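Local coordinates for protein probable tRNA pseudouridine synthase D (Methanosarcina mazei, PDB 1Z2Z) that probably isomerises uridine 13 of transfer RNA to pseudouridine, as a member of the TruD family of pseudouridine synthases, at residues E2-E5 with I6-Q9; Y276-N279 with I280-R284; A198-Y201 with I202-F206; T423-L426 with R427-K431. One frame throughout, in Å; residues are numbered along the deposited sequence.

Overall arrangement
All four contacts are local and run in series along the chain. None closes a long loop, and none nests in or crosses another. Interaction 1 comes first, where the N-terminal segment enters the short helix 5-8. Interaction 3 follows at the end of helix 194-202. Interaction 2 lies within helix 263-287, and interaction 4 makes up helix 423-430 near the C terminus. Interaction 1 touches two others. It packs on Tyr276 of interaction 2 through Gln9, and Glu7 forms a salt bridge with Arg427 of interaction 4. The N-terminal helix thus touches both the long helix and the C-terminal one. Interaction 3 stands apart, its centre about 21 Å from that of interaction 1.

Interaction 1: E2-E5 with I6-Q9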
# COMPACT_ATOMS: atom_id res chain seq x y z
N GLU A 2 8.35 -7.02 -20.28
CA GLU A 2 8.77 -7.93 -19.21
C GLU A 2 8.47 -7.38 -17.80
O GLU A 2 8.81 -6.24 -17.48
CB GLU A 2 10.28 -8.22 -19.34
CG GLU A 2 10.66 -9.07 -20.55
CD GLU A 2 10.32 -10.55 -20.37
OE1 GLU A 2 9.16 -10.86 -20.01
OE2 GLU A 2 11.21 -11.41 -20.59
N VAL A 3 7.85 -8.22 -16.97
CA VAL A 3 7.49 -7.88 -15.59
C VAL A 3 8.01 -8.92 -14.60
O VAL A 3 7.88 -10.13 -14.82
CB VAL A 3 5.95 -7.77 -15.41
CG1 VAL A 3 5.59 -7.68 -13.92
CG2 VAL A 3 5.43 -6.54 -16.14
N PRO A 4 8.60 -8.46 -13.49
CA PRO A 4 9.15 -9.38 -12.49
C PRO A 4 8.14 -10.36 -11.96
O PRO A 4 6.96 -10.03 -11.75
CB PRO A 4 9.68 -8.44 -11.41
CG PRO A 4 8.85 -7.23 -11.55
CD PRO A 4 8.72 -7.06 -13.03
N GLU A 5 8.60 -11.59 -11.77
CA GLU A 5 7.77 -12.65 -11.24
C GLU A 5 7.14 -12.21 -9.93
O GLU A 5 5.99 -12.52 -9.64
CB GLU A 5 8.61 -13.90 -11.01
CG GLU A 5 8.75 -14.77 -12.24
CD GLU A 5 7.43 -15.36 -12.67
OE1 GLU A 5 6.81 -14.83 -13.62
OE2 GLU A 5 7.00 -16.35 -12.04
N ILE A 6 7.91 -11.47 -9.13
CA ILE A 6 7.43 -11.01 -7.84
C ILE A 6 6.09 -10.32 -7.94
O ILE A 6 5.19 -10.58 -7.15
CB ILE A 6 8.48 -10.09 -7.16
CG1 ILE A 6 9.63 -10.95 -6.65
CG2 ILE A 6 7.87 -9.35 -5.98
CD1 ILE A 6 9.15 -12.19 -5.92
N GLU A 7 5.95 -9.46 -8.94
CA GLU A 7 4.71 -8.74 -9.16
C GLU A 7 3.64 -9.60 -9.87
O GLU A 7 2.44 -9.36 -9.70
CB GLU A 7 4.99 -7.45 -9.95
CG GLU A 7 5.61 -6.32 -9.11
CD GLU A 7 5.97 -5.08 -9.92
OE1 GLU A 7 6.26 -4.02 -9.32
OE2 GLU A 7 5.98 -5.18 -11.17
N LYS A 8 4.04 -10.60 -10.63
CA LYS A 8 3.05 -11.43 -11.30
C LYS A 8 2.44 -12.40 -10.30
O LYS A 8 1.32 -12.87 -10.48
CB LYS A 8 3.69 -12.21 -12.46
CG LYS A 8 4.34 -11.31 -13.52
CD LYS A 8 5.34 -12.07 -14.40
CE LYS A 8 4.75 -12.45 -15.75
NZ LYS A 8 5.76 -13.11 -16.64
N GLN A 9 3.17 -12.67 -9.22
CA GLN A 9 2.71 -13.60 -8.19
C GLN A 9 1.66 -12.98 -7.28
O GLN A 9 1.17 -13.62 -6.34
CB GLN A 9 3.88 -14.08 -7.35
CG GLN A 9 4.87 -14.91 -8.12
CD GLN A 9 6.19 -15.04 -7.38
OE1 GLN A 9 7.07 -15.80 -7.79
NE2 GLN A 9 6.33 -14.29 -6.29
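Pro4 and Lys8 meet through the backbone, where Lys8 N donates a hydrogen bond to Pro4 O (3.2 Å). Glu7 N reaches the same oxygen of Pro4 at 3.0 Å, but that bond is weak because the N-H points poorly at it. Gln9 N bonds to Glu5 O at 2.9 Å. Pro4 is the N-cap of helix 5-8, and its carbonyl accepts the first bonds of the helix.

The charged contact lies on the exposed side. Lys8 bends at chi3 (100°), which brings its amino end across the Glu5 side chain. The resulting salt bridge, Glu5 OE1 to Lys8 NZ, is long at 3.6 Å. Glu2 OE1 stands 5.3 Å from Lys8 NZ, too far to touch, though its charge might still favour the lysine.

The remaining contacts are side-chain packing. Val3 CG1 is anti to the backbone N (chi1 169°). That branch rests on the Lys8 stem, with Val3 CG1 3.9 Å from Lys8 CG, and it meets Glu7 at about a right angle. The extended Glu7 chain carries its carboxylate past the proline ring, with Glu7 OE2 3.5 Å from Pro4 CG. The same oxygen is bound in a salt bridge by Arg427.

Val3 also packs on Tyr15, while Pro4 and Ile6 lie against Pro434. The turn sits at the surface. It is joined to helix 423-430 through Arg427, to the loop after that helix through Pro434, and to helix 263-287 where Gln9 packs on Tyr276.

Interaction 2: Y276-N279 with I280-R284; sequences YIYN and IILCR
Tyr276 and Ile280 are brought together by two torsions. The Tyr276 ring leaves the helix with CG opposite the backbone N (chi1 170°), and Ile280 runs out straight to its CD1 (chi2 180°). The methyl comes to lie over one face of the ring, offset toward the rim. Ile280 CD1 is 3.8 Å from the centroid of the Tyr276 ring and 26° off its normal, a CH-pi contact. The nearest ring atom is Tyr276 CE2, at 3.5 Å from Ile280 CD1.

Tyr278 and Leu282 lie side by side and point the same way. Leu282 CD1 approaches the far end of the ring obliquely, 3.5 Å from Tyr278 OH. Between Ile277 and Ile281 the contact is aliphatic, with Ile277 CG2 3.7 Å from Ile281 CD1.

These are i to i+4 pairs of an alpha helix, here the long helix 263-287. The backbone bonds repeat with the same spacing. Ile281 N donates to Ile277 O at 3.0 Å, Leu282 N to Tyr278 O at 3.0 Å, and Ile280 N to Tyr276 O at 3.2 Å.

Helix 352-363 covers one side of the helix: Leu361 packs on Ile277, and Val360 on both Ile280 and Ile281. Tyr278 faces elsewhere. Its OH lies within hydrogen-bonding reach of two backbone oxygens, Glu387 O, the stronger partner, and Asn168 O, which must share its single proton. Its ring meets that of Phe170 edge-to-face.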
# COMPACT_ATOMS: atom_id res chain seq x y z
N TYR A 276 -5.50 -9.64 -4.52
CA TYR A 276 -4.85 -10.39 -5.58
C TYR A 276 -5.77 -10.42 -6.81
O TYR A 276 -5.40 -9.96 -7.90
CB TYR A 276 -4.59 -11.80 -5.11
CG TYR A 276 -4.14 -12.73 -6.19
CD1 TYR A 276 -2.89 -12.61 -6.78
CD2 TYR A 276 -4.97 -13.78 -6.62
CE1 TYR A 276 -2.46 -13.51 -7.76
CE2 TYR A 276 -4.55 -14.67 -7.59
CZ TYR A 276 -3.30 -14.54 -8.15
OH TYR A 276 -2.91 -15.44 -9.11
N ILE A 277 -6.96 -10.97 -6.61
CA ILE A 277 -7.94 -11.09 -7.67
C ILE A 277 -8.23 -9.72 -8.27
O ILE A 277 -8.34 -9.57 -9.50
CB ILE A 277 -9.24 -11.72 -7.13
CG1 ILE A 277 -8.94 -13.17 -6.71
CG2 ILE A 277 -10.34 -11.63 -8.18
CD1 ILE A 277 -9.98 -13.85 -5.81
N TYR A 278 -8.30 -8.72 -7.41
CA TYR A 278 -8.55 -7.38 -7.88
C TYR A 278 -7.46 -6.90 -8.86
O TYR A 278 -7.76 -6.24 -9.86
CB TYR A 278 -8.69 -6.44 -6.68
CG TYR A 278 -8.57 -5.00 -7.04
CD1 TYR A 278 -7.33 -4.42 -7.24
CD2 TYR A 278 -9.69 -4.21 -7.20
CE1 TYR A 278 -7.21 -3.09 -7.58
CE2 TYR A 278 -9.59 -2.88 -7.53
CZ TYR A 278 -8.34 -2.32 -7.72
OH TYR A 278 -8.23 -0.98 -8.01
N ASN A 279 -6.20 -7.24 -8.59
CA ASN A 279 -5.10 -6.84 -9.47
C ASN A 279 -5.27 -7.45 -10.84
O ASN A 279 -5.24 -6.77 -11.86
CB ASN A 279 -3.76 -7.29 -8.88
CG ASN A 279 -3.25 -6.36 -7.81
OD1 ASN A 279 -2.66 -6.81 -6.82
ND2 ASN A 279 -3.45 -5.07 -7.99
N ILE A 280 -5.42 -8.77 -10.86
CA ILE A 280 -5.60 -9.48 -12.12
C ILE A 280 -6.67 -8.77 -12.93
O ILE A 280 -6.41 -8.35 -14.06
CB ILE A 280 -6.05 -10.91 -11.85
CG1 ILE A 280 -5.09 -11.56 -10.85
CG2 ILE A 280 -6.08 -11.70 -13.12
CD1 ILE A 280 -5.44 -12.96 -10.51
N ILE A 281 -7.85 -8.63 -12.33
CA ILE A 281 -8.98 -7.97 -12.98
C ILE A 281 -8.63 -6.62 -13.59
O ILE A 281 -8.97 -6.34 -14.74
CB ILE A 281 -10.15 -7.78 -12.00
CG1 ILE A 281 -10.79 -9.13 -11.68
CG2 ILE A 281 -11.18 -6.80 -12.58
CD1 ILE A 281 -11.77 -9.11 -10.53
N LEU A 282 -7.95 -5.79 -12.81
CA LEU A 282 -7.57 -4.47 -13.27
C LEU A 282 -6.69 -4.53 -14.52
O LEU A 282 -6.73 -3.62 -15.37
CB LEU A 282 -6.82 -3.73 -12.17
CG LEU A 282 -7.12 -2.24 -12.12
CD1 LEU A 282 -6.37 -1.63 -10.95
CD2 LEU A 282 -6.74 -1.56 -13.44
N CYS A 283 -5.91 -5.60 -14.63
CA CYS A 283 -5.00 -5.82 -15.75
C CYS A 283 -5.77 -6.26 -16.97
O CYS A 283 -5.70 -5.64 -18.04
CB CYS A 283 -3.99 -6.92 -15.40
SG CYS A 283 -2.77 -6.48 -14.15
N ARG A 284 -6.50 -7.36 -16.81
CA ARG A 284 -7.31 -7.93 -17.87
C ARG A 284 -8.11 -6.79 -18.50
O ARG A 284 -8.23 -6.71 -19.72
CB ARG A 284 -8.25 -8.99 -17.29
CG ARG A 284 -8.45 -10.18 -18.20
CD ARG A 284 -7.16 -10.94 -18.42
NE ARG A 284 -6.77 -11.78 -17.28
CZ ARG A 284 -5.58 -12.37 -17.16
NH1 ARG A 284 -4.66 -12.20 -18.11
NH2 ARG A 284 -5.31 -13.12 -16.11

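Interaction 3: A198-Y201 with I202-F206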
# COMPACT_ATOMS: atom_id res chain seq x y z
N ALA A 198 -2.25 -22.36 7.25
CA ALA A 198 -1.57 -22.20 8.52
C ALA A 198 -0.07 -22.35 8.36
O ALA A 198 0.70 -21.60 8.94
CB ALA A 198 -2.09 -23.21 9.52
N LEU A 199 0.34 -23.32 7.55
CA LEU A 199 1.76 -23.55 7.32
C LEU A 199 2.42 -22.42 6.54
O LEU A 199 3.55 -22.05 6.82
CB LEU A 199 1.96 -24.88 6.58
CG LEU A 199 2.45 -26.08 7.40
CD1 LEU A 199 1.56 -26.29 8.63
CD2 LEU A 199 2.45 -27.31 6.51
N LEU A 200 1.70 -21.87 5.57
CA LEU A 200 2.23 -20.77 4.77
C LEU A 200 2.56 -19.55 5.62
O LEU A 200 3.38 -18.72 5.22
CB LEU A 200 1.22 -20.37 3.69
CG LEU A 200 0.99 -21.32 2.51
CD1 LEU A 200 -0.20 -20.84 1.69
CD2 LEU A 200 2.24 -21.39 1.66
N TYR A 201 1.93 -19.44 6.78
CA TYR A 201 2.15 -18.31 7.68
C TYR A 201 3.14 -18.68 8.78
O TYR A 201 4.03 -17.91 9.12
CB TYR A 201 0.82 -17.86 8.31
CG TYR A 201 0.90 -16.57 9.08
CD1 TYR A 201 0.87 -15.33 8.43
CD2 TYR A 201 1.07 -16.57 10.47
CE1 TYR A 201 1.00 -14.14 9.14
CE2 TYR A 201 1.21 -15.38 11.18
CZ TYR A 201 1.17 -14.17 10.51
OH TYR A 201 1.35 -13.00 11.21
N ILE A 202 2.97 -19.88 9.33
CA ILE A 202 3.86 -20.34 10.38
C ILE A 202 5.28 -20.51 9.83
O ILE A 202 6.24 -20.00 10.41
CB ILE A 202 3.36 -21.68 10.94
CG1 ILE A 202 1.97 -21.48 11.56
CG2 ILE A 202 4.37 -22.22 11.94
CD1 ILE A 202 1.23 -22.76 11.87
N ALA A 203 5.38 -21.22 8.70
CA ALA A 203 6.65 -21.48 8.03
C ALA A 203 6.73 -20.69 6.72
O ALA A 203 6.33 -19.53 6.66
CB ALA A 203 6.79 -22.97 7.75
N GLU A 204 7.26 -21.31 5.66
CA GLU A 204 7.38 -20.65 4.36
C GLU A 204 8.34 -19.47 4.37
O GLU A 204 7.93 -18.32 4.53
CB GLU A 204 6.02 -20.15 3.87
CG GLU A 204 6.10 -19.46 2.52
CD GLU A 204 5.85 -20.41 1.36
OE1 GLU A 204 6.28 -21.58 1.42
OE2 GLU A 204 5.22 -19.96 0.38
N PRO A 205 9.64 -19.74 4.17
CA PRO A 205 10.69 -18.72 4.16
C PRO A 205 10.76 -17.91 2.87
O PRO A 205 10.39 -18.39 1.81
CB PRO A 205 11.94 -19.55 4.37
CG PRO A 205 11.63 -20.77 3.56
CD PRO A 205 10.21 -21.08 3.98
N PHE A 206 11.23 -16.67 2.98
CA PHE A 206 11.37 -15.80 1.82
C PHE A 206 12.80 -15.26 1.69
O PHE A 206 13.48 -15.06 2.70
CB PHE A 206 10.38 -14.63 1.88
CG PHE A 206 9.03 -14.95 1.30
CD1 PHE A 206 8.26 -13.95 0.72
CD2 PHE A 206 8.51 -16.25 1.34
CE1 PHE A 206 7.01 -14.23 0.18
CE2 PHE A 206 7.26 -16.54 0.81
CZ PHE A 206 6.51 -15.53 0.23
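Leu200 and Glu204 lie alongside each other and point the same way. Glu204 holds CG anti to its own N (chi1 -180°) and then bends at chi2 (93°). Its carboxylate comes to rest beside the leucine tip, with Glu204 OE2 3.5 Å from Leu200 CD2. Closer to the backbone, Glu204 CB sits 3.3 Å from Leu200 O.

Ile202 lays its CG1 and CD1 over the carbonyl oxygen of Ala198. The contact between the side chains themselves is lighter, with Ile202 CD1 4.1 Å from Ala198 CB. The backbone bond beneath it is firmer, as Ile202 N donates to Ala198 O at 2.9 Å. Ala203 N adds a bond to Leu199 O at 2.8 Å. The Tyr201 ring turns toward helix 238-249 and meets Phe269 edge-to-face, while Leu200 packs on helix 182-191.

Ala203 is the first residue to leave helical geometry, and Glu204 follows with positive phi. Donors from elsewhere in the chain take up carbonyls here: Arg179 binds Tyr201 O and Glu204 O, and the Tyr233 hydroxyl is hydrogen-bonded with Ile202 O. The arrangement is that of a helix C terminus, here the end of helix 194-202, with side-chain donors serving its last carbonyls.

Interaction 4: T423-L426 with R427-K431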
# COMPACT_ATOMS: atom_id res chain seq x y z
N THR A 423 5.00 4.14 -4.48
CA THR A 423 5.46 3.06 -5.33
C THR A 423 4.48 2.84 -6.47
O THR A 423 4.87 2.45 -7.56
CB THR A 423 5.59 1.75 -4.56
OG1 THR A 423 4.39 1.52 -3.81
CG2 THR A 423 6.78 1.80 -3.63
N THR A 424 3.21 3.09 -6.20
CA THR A 424 2.19 2.91 -7.20
C THR A 424 2.37 3.88 -8.37
O THR A 424 1.93 3.62 -9.49
CB THR A 424 0.81 3.10 -6.59
OG1 THR A 424 0.59 2.07 -5.62
CG2 THR A 424 -0.25 3.04 -7.66
N VAL A 425 3.03 5.00 -8.11
CA VAL A 425 3.24 5.98 -9.16
C VAL A 425 4.55 5.69 -9.86
O VAL A 425 4.64 5.79 -11.08
CB VAL A 425 3.29 7.40 -8.58
CG1 VAL A 425 3.63 8.40 -9.67
CG2 VAL A 425 1.95 7.75 -7.94
N LEU A 426 5.56 5.34 -9.07
CA LEU A 426 6.89 5.06 -9.58
C LEU A 426 6.98 3.87 -10.52
O LEU A 426 7.68 3.92 -11.52
CB LEU A 426 7.84 4.83 -8.40
CG LEU A 426 8.12 6.08 -7.57
CD1 LEU A 426 9.05 5.69 -6.43
CD2 LEU A 426 8.75 7.17 -8.42
N ARG A 427 6.25 2.80 -10.21
CA ARG A 427 6.25 1.61 -11.04
C ARG A 427 6.00 1.92 -12.53
O ARG A 427 6.65 1.35 -13.40
CB ARG A 427 5.22 0.62 -10.52
CG ARG A 427 5.34 -0.77 -11.11
CD ARG A 427 4.25 -1.70 -10.57
NE ARG A 427 3.11 -1.76 -11.48
CZ ARG A 427 3.00 -2.61 -12.50
NH1 ARG A 427 3.96 -3.48 -12.76
NH2 ARG A 427 1.93 -2.55 -13.28
N GLU A 428 5.07 2.82 -12.84
CA GLU A 428 4.79 3.14 -14.24
C GLU A 428 5.93 3.95 -14.87
O GLU A 428 6.06 4.01 -16.09
CB GLU A 428 3.47 3.92 -14.38
CG GLU A 428 2.23 3.17 -13.90
CD GLU A 428 1.96 1.86 -14.64
OE1 GLU A 428 1.76 0.83 -13.96
OE2 GLU A 428 1.94 1.86 -15.90
N TYR A 429 6.75 4.57 -14.02
CA TYR A 429 7.89 5.36 -14.50
C TYR A 429 9.18 4.59 -14.58
O TYR A 429 10.01 4.85 -15.45
CB TYR A 429 8.14 6.58 -13.62
CG TYR A 429 7.23 7.73 -13.93
CD1 TYR A 429 5.95 7.78 -13.40
CD2 TYR A 429 7.66 8.77 -14.76
CE1 TYR A 429 5.11 8.84 -13.69
CE2 TYR A 429 6.81 9.83 -15.06
CZ TYR A 429 5.54 9.85 -14.52
OH TYR A 429 4.68 10.88 -14.80
N MSE A 430 9.38 3.65 -13.66
CA MSE A 430 10.62 2.88 -13.65
C MSE A 430 10.46 1.50 -14.21
O MSE A 430 11.41 0.93 -14.74
CB MSE A 430 11.17 2.76 -12.24
CG MSE A 430 11.72 4.04 -11.66
SE MSE A 430 12.00 3.82 -9.76
CE MSE A 430 13.81 3.10 -9.81
N LYS A 431 9.26 0.95 -14.09
CA LYS A 431 8.98 -0.40 -14.57
C LYS A 431 10.15 -1.33 -14.27
O LYS A 431 10.75 -1.89 -15.18
CB LYS A 431 8.70 -0.40 -16.08
CG LYS A 431 7.48 0.42 -16.50
CD LYS A 431 7.09 0.16 -17.95
CE LYS A 431 5.93 1.04 -18.39
NZ LYS A 431 6.27 2.49 -18.50
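Leu426 and the pair Tyr429 and Met430 form the tight part of this turn. Leu426 O accepts two bonds, from Met430 N at 2.7 Å and from Tyr429 N at 2.7 Å. The first donor lies almost straight out from the carbonyl; the second stands above its plane. Beside them, the Tyr429 ring turns its edge to Val425 O, which lies in the ring plane, 3.3 Å from Tyr429 CD1. Strand 408-417 packs on Val425, Leu426 and Tyr429.

Elsewhere the side chains are looser. The partly exposed Thr423 joins through its backbone, with a good bond from Arg427 N to Thr423 O at 3.0 Å. The Glu428 N to Val425 O bond is weak. Leu426 CB is 4.5 Å from the selenium of Met430, a selenomethionine.

The polar ends of Arg427, Glu428 and Lys431 are buried and meet the N-terminal segment. Arg427 NH2 bonds to Leu14 O and pairs with Glu428 OE1 at 3.5 Å. Lys431 NZ donates to Glu428 O at 2.9 Å and also binds the hydroxyls of Thr17 and Thr19.

Thr423 lies about 8 Å, side chain to side chain, from Asp86, the predicted nucleophile. At the other end Lys431 takes positive phi (40°), a left-handed residue such as often closes an alpha helix.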